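Local coordinates for protein dTDP-4-dehydrorhamnose 3,5-epimerase (Elizabethkingia anophelis NUHP1, PDB 6C46) that probably epimerises carbons 3 and 5 of the sugar in dTDP-4-dehydro-6-deoxyglucose, a step in making dTDP-L-rhamnose, and works as a homodimer, at residues F53-R67 against F129-D143. Numbering follows the deposited sequence.
Sequences FVQDNISKSSYGVLR and FVVLSETAVFSYKCD
N57 and Y140 form a hydrogen-bonded antiparallel pair, and N57 CB packs over the Y140 ring, 3.6 Å from its centroid and 17° off the normal. With CG between backbone N and carbonyl carbon (chi1 56°), the phenol of Y140, the predicted proton donor, leans onto N57. N57 ND2 gives its main bond to Q55 OE1 (2.8 Å, 165°), which lies in the N57 amide plane, although ND2 stands well above the Q55 side-chain carbonyl plane; a second ND2 bond, to Y140 O, is weak. Pairing continues through S59–F138, where F138 N meets S59 O at 2.7 Å, and S61–A136. V54 and Q55 both face C142, a classic beta bulge: V54 N donates well to C142 O (3.0 Å), Q55 N weakly. A type II turn from S62 to V65, closed by V65 N to S62 O, leads into a second ladder; each segment thus spans both sheets of the cupin beta-sandwich, 55-62 pairing with 135-142 and 66-67 with 129-131. One water joins S59 OG and S61 OG, donating weakly to A136 O; another donates to N57 O and bonds S139 OG. D56 OD2 and K141 NZ salt-bridge K141 and D56 of the second subunit, whose strand extends the sheet.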
loop_
_atom_site.group_PDB
_atom_site.type_symbol
_atom_site.label_atom_id
_atom_site.label_comp_id
_atom_site.label_asym_id
_atom_site.label_seq_id
_atom_site.Cartn_x
_atom_site.Cartn_y
_atom_site.Cartn_z
ATOM N N PHE A 53 -1.721 1.697 10.714
ATOM C CA PHE A 53 -0.537 1.005 10.210
ATOM C C PHE A 53 0.629 1.975 10.045
ATOM O O PHE A 53 0.435 3.117 9.621
ATOM C CB PHE A 53 -0.870 0.298 8.896
ATOM C CG PHE A 53 -1.853 -0.835 9.112
ATOM C CD1 PHE A 53 -1.414 -2.089 9.500
ATOM C CD2 PHE A 53 -3.216 -0.595 9.046
ATOM C CE1 PHE A 53 -2.326 -3.123 9.763
ATOM C CE2 PHE A 53 -4.146 -1.618 9.303
ATOM C CZ PHE A 53 -3.691 -2.888 9.656
ATOM N N VAL A 54 1.834 1.514 10.406
ATOM C CA VAL A 54 3.012 2.370 10.519
ATOM C C VAL A 54 4.144 1.952 9.593
ATOM O O VAL A 54 5.160 2.666 9.507
ATOM C CB VAL A 54 3.546 2.406 11.971
ATOM C CG1 VAL A 54 2.502 2.968 12.933
ATOM C CG2 VAL A 54 3.999 1.014 12.402
ATOM N N GLN A 55 4.039 0.805 8.938
ATOM C CA GLN A 55 5.123 0.298 8.125
ATOM C C GLN A 55 4.506 -0.503 6.988
ATOM O O GLN A 55 3.522 -1.218 7.195
ATOM C CB GLN A 55 6.047 -0.598 8.941
ATOM C CG GLN A 55 7.101 -1.242 8.106
ATOM C CD GLN A 55 7.784 -2.374 8.819
ATOM O OE1 GLN A 55 7.175 -3.414 9.075
ATOM N NE2 GLN A 55 9.057 -2.189 9.138
ATOM N N ASP A 56 5.066 -0.367 5.796
ATOM C CA ASP A 56 4.645 -1.133 4.625
ATOM C C ASP A 56 5.856 -1.850 4.060
ATOM O O ASP A 56 6.902 -1.223 3.863
ATOM C CB ASP A 56 4.048 -0.227 3.538
ATOM C CG ASP A 56 2.898 0.621 4.046
ATOM O OD1 ASP A 56 2.413 0.363 5.167
ATOM O OD2 ASP A 56 2.481 1.554 3.328
ATOM N N ASN A 57 5.705 -3.148 3.766
ATOM C CA ASN A 57 6.800 -3.978 3.281
ATOM C C ASN A 57 6.365 -4.678 2.004
ATOM O O ASN A 57 5.193 -5.031 1.843
ATOM C CB ASN A 57 7.197 -5.036 4.322
ATOM C CG ASN A 57 7.423 -4.435 5.696
ATOM O OD1 ASN A 57 8.469 -3.867 5.947
ATOM N ND2 ASN A 57 6.435 -4.567 6.593
ATOM N N ILE A 58 7.321 -4.903 1.114
ATOM C CA ILE A 58 7.073 -5.552 -0.167
ATOM C C ILE A 58 8.081 -6.674 -0.351
ATOM O O ILE A 58 9.280 -6.490 -0.107
ATOM C CB ILE A 58 7.186 -4.552 -1.340
ATOM C CG1 ILE A 58 6.152 -3.424 -1.201
ATOM C CG2 ILE A 58 7.001 -5.268 -2.674
ATOM C CD1 ILE A 58 4.700 -3.899 -1.448
ATOM N N SER A 59 7.615 -7.820 -0.847
ATOM C CA SER A 59 8.559 -8.836 -1.292
ATOM C C SER A 59 8.070 -9.451 -2.594
ATOM O O SER A 59 6.869 -9.504 -2.858
ATOM C CB SER A 59 8.759 -9.916 -0.221
ATOM O OG SER A 59 7.570 -10.629 -0.034
ATOM N N LYS A 60 9.023 -9.885 -3.411
ATOM C CA LYS A 60 8.766 -10.640 -4.628
ATOM C C LYS A 60 9.528 -11.946 -4.505
ATOM O O LYS A 60 10.716 -11.929 -4.162
ATOM C CB LYS A 60 9.226 -9.881 -5.868
ATOM C CG LYS A 60 9.136 -10.701 -7.178
ATOM C CD LYS A 60 9.214 -9.806 -8.416
ATOM C CE LYS A 60 9.306 -10.623 -9.691
ATOM N NZ LYS A 60 9.409 -9.754 -10.898
ATOM N N SER A 61 8.849 -13.068 -4.771
ATOM C CA SER A 61 9.441 -14.396 -4.604
ATOM C C SER A 61 8.918 -15.301 -5.703
ATOM O O SER A 61 7.888 -15.020 -6.326
ATOM C CB SER A 61 9.114 -15.004 -3.224
ATOM O OG SER A 61 9.167 -14.024 -2.200
ATOM N N SER A 62 9.626 -16.401 -5.937
ATOM C CA SER A 62 9.285 -17.309 -7.020
ATOM C C SER A 62 8.416 -18.458 -6.515
ATOM O O SER A 62 8.288 -18.684 -5.309
ATOM C CB SER A 62 10.554 -17.845 -7.678
ATOM O OG SER A 62 11.368 -16.769 -8.087
ATOM N N TYR A 63 7.830 -19.193 -7.474
ATOM C CA TYR A 63 6.939 -20.317 -7.189
ATOM C C TYR A 63 7.501 -21.233 -6.105
ATOM O O TYR A 63 8.648 -21.678 -6.178
ATOM C CB TYR A 63 6.691 -21.145 -8.469
ATOM C CG TYR A 63 6.003 -22.442 -8.132
ATOM C CD1 TYR A 63 6.670 -23.669 -8.223
ATOM C CD2 TYR A 63 4.701 -22.433 -7.652
ATOM C CE1 TYR A 63 6.030 -24.858 -7.863
ATOM C CE2 TYR A 63 4.056 -23.601 -7.289
ATOM C CZ TYR A 63 4.717 -24.810 -7.392
ATOM O OH TYR A 63 4.034 -25.957 -7.029
ATOM N N GLY A 64 6.681 -21.528 -5.106
ATOM C CA GLY A 64 7.043 -22.509 -4.100
ATOM C C GLY A 64 7.783 -21.942 -2.912
ATOM O O GLY A 64 7.912 -22.629 -1.887
ATOM N N VAL A 65 8.261 -20.708 -3.009
ATOM C CA VAL A 65 8.840 -20.063 -1.838
ATOM C C VAL A 65 7.771 -19.971 -0.761
ATOM O O VAL A 65 6.664 -19.465 -0.999
ATOM C CB VAL A 65 9.416 -18.694 -2.203
ATOM C CG1 VAL A 65 9.713 -17.899 -0.925
ATOM C CG2 VAL A 65 10.721 -18.897 -3.054
ATOM N N LEU A 66 8.086 -20.502 0.416
ATOM C CA LEU A 66 7.176 -20.536 1.557
ATOM C C LEU A 66 7.882 -19.870 2.729
ATOM O O LEU A 66 8.989 -20.275 3.089
ATOM C CB LEU A 66 6.795 -21.983 1.881
ATOM C CG LEU A 66 5.603 -22.271 2.823
ATOM C CD1 LEU A 66 5.159 -23.703 2.643
ATOM C CD2 LEU A 66 5.935 -21.994 4.281
ATOM N N ARG A 67 7.279 -18.813 3.282
ATOM C CA ARG A 67 7.849 -18.058 4.394
ATOM C C ARG A 67 6.905 -18.125 5.590
ATOM O O ARG A 67 5.731 -17.798 5.459
ATOM C CB ARG A 67 8.078 -16.591 4.000
ATOM C CG ARG A 67 9.037 -16.409 2.809
ATOM C CD ARG A 67 10.382 -15.852 3.247
ATOM N NE ARG A 67 11.283 -15.594 2.124
ATOM C CZ ARG A 67 12.386 -16.293 1.873
ATOM N NH1 ARG A 67 12.718 -17.307 2.661
ATOM N NH2 ARG A 67 13.150 -15.983 0.830
ATOM N N PHE A 129 3.107 -17.467 4.209
ATOM C CA PHE A 129 2.481 -17.632 2.904
ATOM C C PHE A 129 3.371 -18.442 1.981
ATOM O O PHE A 129 4.578 -18.560 2.199
ATOM C CB PHE A 129 2.145 -16.288 2.264
ATOM C CG PHE A 129 3.334 -15.539 1.730
ATOM C CD1 PHE A 129 3.661 -15.606 0.386
ATOM C CD2 PHE A 129 4.092 -14.725 2.559
ATOM C CE1 PHE A 129 4.743 -14.888 -0.123
ATOM C CE2 PHE A 129 5.172 -14.003 2.062
ATOM C CZ PHE A 129 5.501 -14.086 0.718
ATOM N N VAL A 130 2.756 -18.997 0.926
ATOM C CA VAL A 130 3.494 -19.728 -0.104
ATOM C C VAL A 130 3.119 -19.157 -1.465
ATOM O O VAL A 130 1.973 -18.747 -1.681
ATOM C CB VAL A 130 3.193 -21.241 -0.059
ATOM C CG1 VAL A 130 1.710 -21.470 -0.297
ATOM C CG2 VAL A 130 4.034 -22.001 -1.100
ATOM N N VAL A 131 4.094 -19.080 -2.368
ATOM C CA VAL A 131 3.848 -18.507 -3.688
ATOM C C VAL A 131 3.257 -19.592 -4.573
ATOM O O VAL A 131 3.860 -20.653 -4.748
ATOM C CB VAL A 131 5.137 -17.937 -4.298
ATOM C CG1 VAL A 131 4.880 -17.508 -5.726
ATOM C CG2 VAL A 131 5.656 -16.746 -3.442
ATOM N N LEU A 132 2.086 -19.326 -5.140
ATOM C CA LEU A 132 1.424 -20.298 -6.008
ATOM C C LEU A 132 1.727 -20.093 -7.481
ATOM O O LEU A 132 1.636 -21.049 -8.266
ATOM C CB LEU A 132 -0.090 -20.211 -5.815
ATOM C CG LEU A 132 -0.571 -20.384 -4.385
ATOM C CD1 LEU A 132 -2.066 -20.119 -4.339
ATOM C CD2 LEU A 132 -0.244 -21.800 -3.914
ATOM N N SER A 133 2.018 -18.857 -7.888
ATOM C CA SER A 133 2.266 -18.537 -9.289
ATOM C C SER A 133 3.760 -18.570 -9.611
ATOM O O SER A 133 4.601 -18.816 -8.749
ATOM C CB SER A 133 1.652 -17.185 -9.610
ATOM O OG SER A 133 1.974 -16.282 -8.568
ATOM N N GLU A 134 4.106 -18.302 -10.874
ATOM C CA GLU A 134 5.514 -18.338 -11.262
ATOM C C GLU A 134 6.344 -17.406 -10.381
ATOM O O GLU A 134 7.411 -17.783 -9.887
ATOM C CB GLU A 134 5.653 -17.973 -12.744
ATOM C CG GLU A 134 7.016 -18.251 -13.338
ATOM C CD GLU A 134 7.054 -18.058 -14.865
ATOM O OE1 GLU A 134 5.983 -17.821 -15.472
ATOM O OE2 GLU A 134 8.160 -18.152 -15.452
ATOM N N THR A 135 5.854 -16.190 -10.155
ATOM C CA THR A 135 6.386 -15.269 -9.155
ATOM C C THR A 135 5.209 -14.499 -8.579
ATOM O O THR A 135 4.130 -14.454 -9.173
ATOM C CB THR A 135 7.399 -14.253 -9.723
ATOM O OG1 THR A 135 6.718 -13.357 -10.611
ATOM C CG2 THR A 135 8.517 -14.934 -10.490
ATOM N N ALA A 136 5.420 -13.887 -7.414
ATOM C CA ALA A 136 4.364 -13.090 -6.808
ATOM C C ALA A 136 4.975 -11.932 -6.038
ATOM O O ALA A 136 6.046 -12.066 -5.440
ATOM C CB ALA A 136 3.488 -13.909 -5.860
ATOM N N VAL A 137 4.276 -10.797 -6.044
ATOM C CA VAL A 137 4.643 -9.652 -5.219
ATOM C C VAL A 137 3.650 -9.591 -4.064
ATOM O O VAL A 137 2.425 -9.615 -4.269
ATOM C CB VAL A 137 4.694 -8.339 -6.025
ATOM C CG1 VAL A 137 4.976 -7.147 -5.112
ATOM C CG2 VAL A 137 5.831 -8.411 -7.045
ATOM N N PHE A 138 4.186 -9.596 -2.848
ATOM C CA PHE A 138 3.414 -9.711 -1.618
ATOM C C PHE A 138 3.558 -8.405 -0.855
ATOM O O PHE A 138 4.670 -7.898 -0.712
ATOM C CB PHE A 138 3.935 -10.885 -0.771
ATOM C CG PHE A 138 3.132 -11.155 0.491
ATOM C CD1 PHE A 138 1.899 -11.809 0.421
ATOM C CD2 PHE A 138 3.652 -10.840 1.751
ATOM C CE1 PHE A 138 1.177 -12.106 1.586
ATOM C CE2 PHE A 138 2.921 -11.140 2.931
ATOM C CZ PHE A 138 1.674 -11.771 2.824
ATOM N N SER A 139 2.452 -7.865 -0.368
ATOM C CA SER A 139 2.458 -6.603 0.366
ATOM C C SER A 139 1.972 -6.860 1.783
ATOM O O SER A 139 0.937 -7.508 1.980
ATOM C CB SER A 139 1.560 -5.576 -0.333
ATOM O OG SER A 139 1.084 -4.598 0.575
ATOM N N TYR A 140 2.710 -6.380 2.778
ATOM C CA TYR A 140 2.173 -6.466 4.130
ATOM C C TYR A 140 2.427 -5.168 4.876
ATOM O O TYR A 140 3.549 -4.659 4.890
ATOM C CB TYR A 140 2.711 -7.679 4.905
ATOM C CG TYR A 140 4.195 -7.871 5.069
ATOM C CD1 TYR A 140 4.789 -7.709 6.322
ATOM C CD2 TYR A 140 4.998 -8.288 4.011
ATOM C CE1 TYR A 140 6.135 -7.910 6.512
ATOM C CE2 TYR A 140 6.346 -8.492 4.186
ATOM C CZ TYR A 140 6.912 -8.302 5.441
ATOM O OH TYR A 140 8.256 -8.504 5.628
ATOM N N LYS A 141 1.354 -4.617 5.427
ATOM C CA LYS A 141 1.385 -3.445 6.290
ATOM C C LYS A 141 1.327 -3.929 7.727
ATOM O O LYS A 141 0.544 -4.831 8.051
ATOM C CB LYS A 141 0.196 -2.523 6.012
ATOM C CG LYS A 141 -0.083 -2.245 4.520
ATOM C CD LYS A 141 -1.104 -1.108 4.317
ATOM C CE LYS A 141 -0.572 0.262 4.771
ATOM N NZ LYS A 141 -1.498 1.423 4.552
ATOM N N CYS A 142 2.134 -3.322 8.590
ATOM C CA CYS A 142 2.212 -3.741 9.983
ATOM C C CYS A 142 1.799 -2.591 10.871
ATOM O O CYS A 142 2.174 -1.446 10.607
ATOM C CB CYS A 142 3.614 -4.166 10.365
ATOM S SG CYS A 142 4.227 -5.536 9.366
ATOM N N ASP A 143 1.090 -2.912 11.958
ATOM C CA ASP A 143 0.675 -1.900 12.920
ATOM C C ASP A 143 1.683 -1.733 14.058
ATOM O O ASP A 143 1.369 -1.109 15.074
ATOM C CB ASP A 143 -0.758 -2.198 13.415
ATOM C CG ASP A 143 -0.818 -3.126 14.634
ATOM O OD1 ASP A 143 0.135 -3.869 14.948
ATOM O OD2 ASP A 143 -1.886 -3.121 15.288
HETATM O O HOH W 1 3.049 -2.649 1.666
HETATM O O HOH W 2 6.916 -12.491 -2.217
#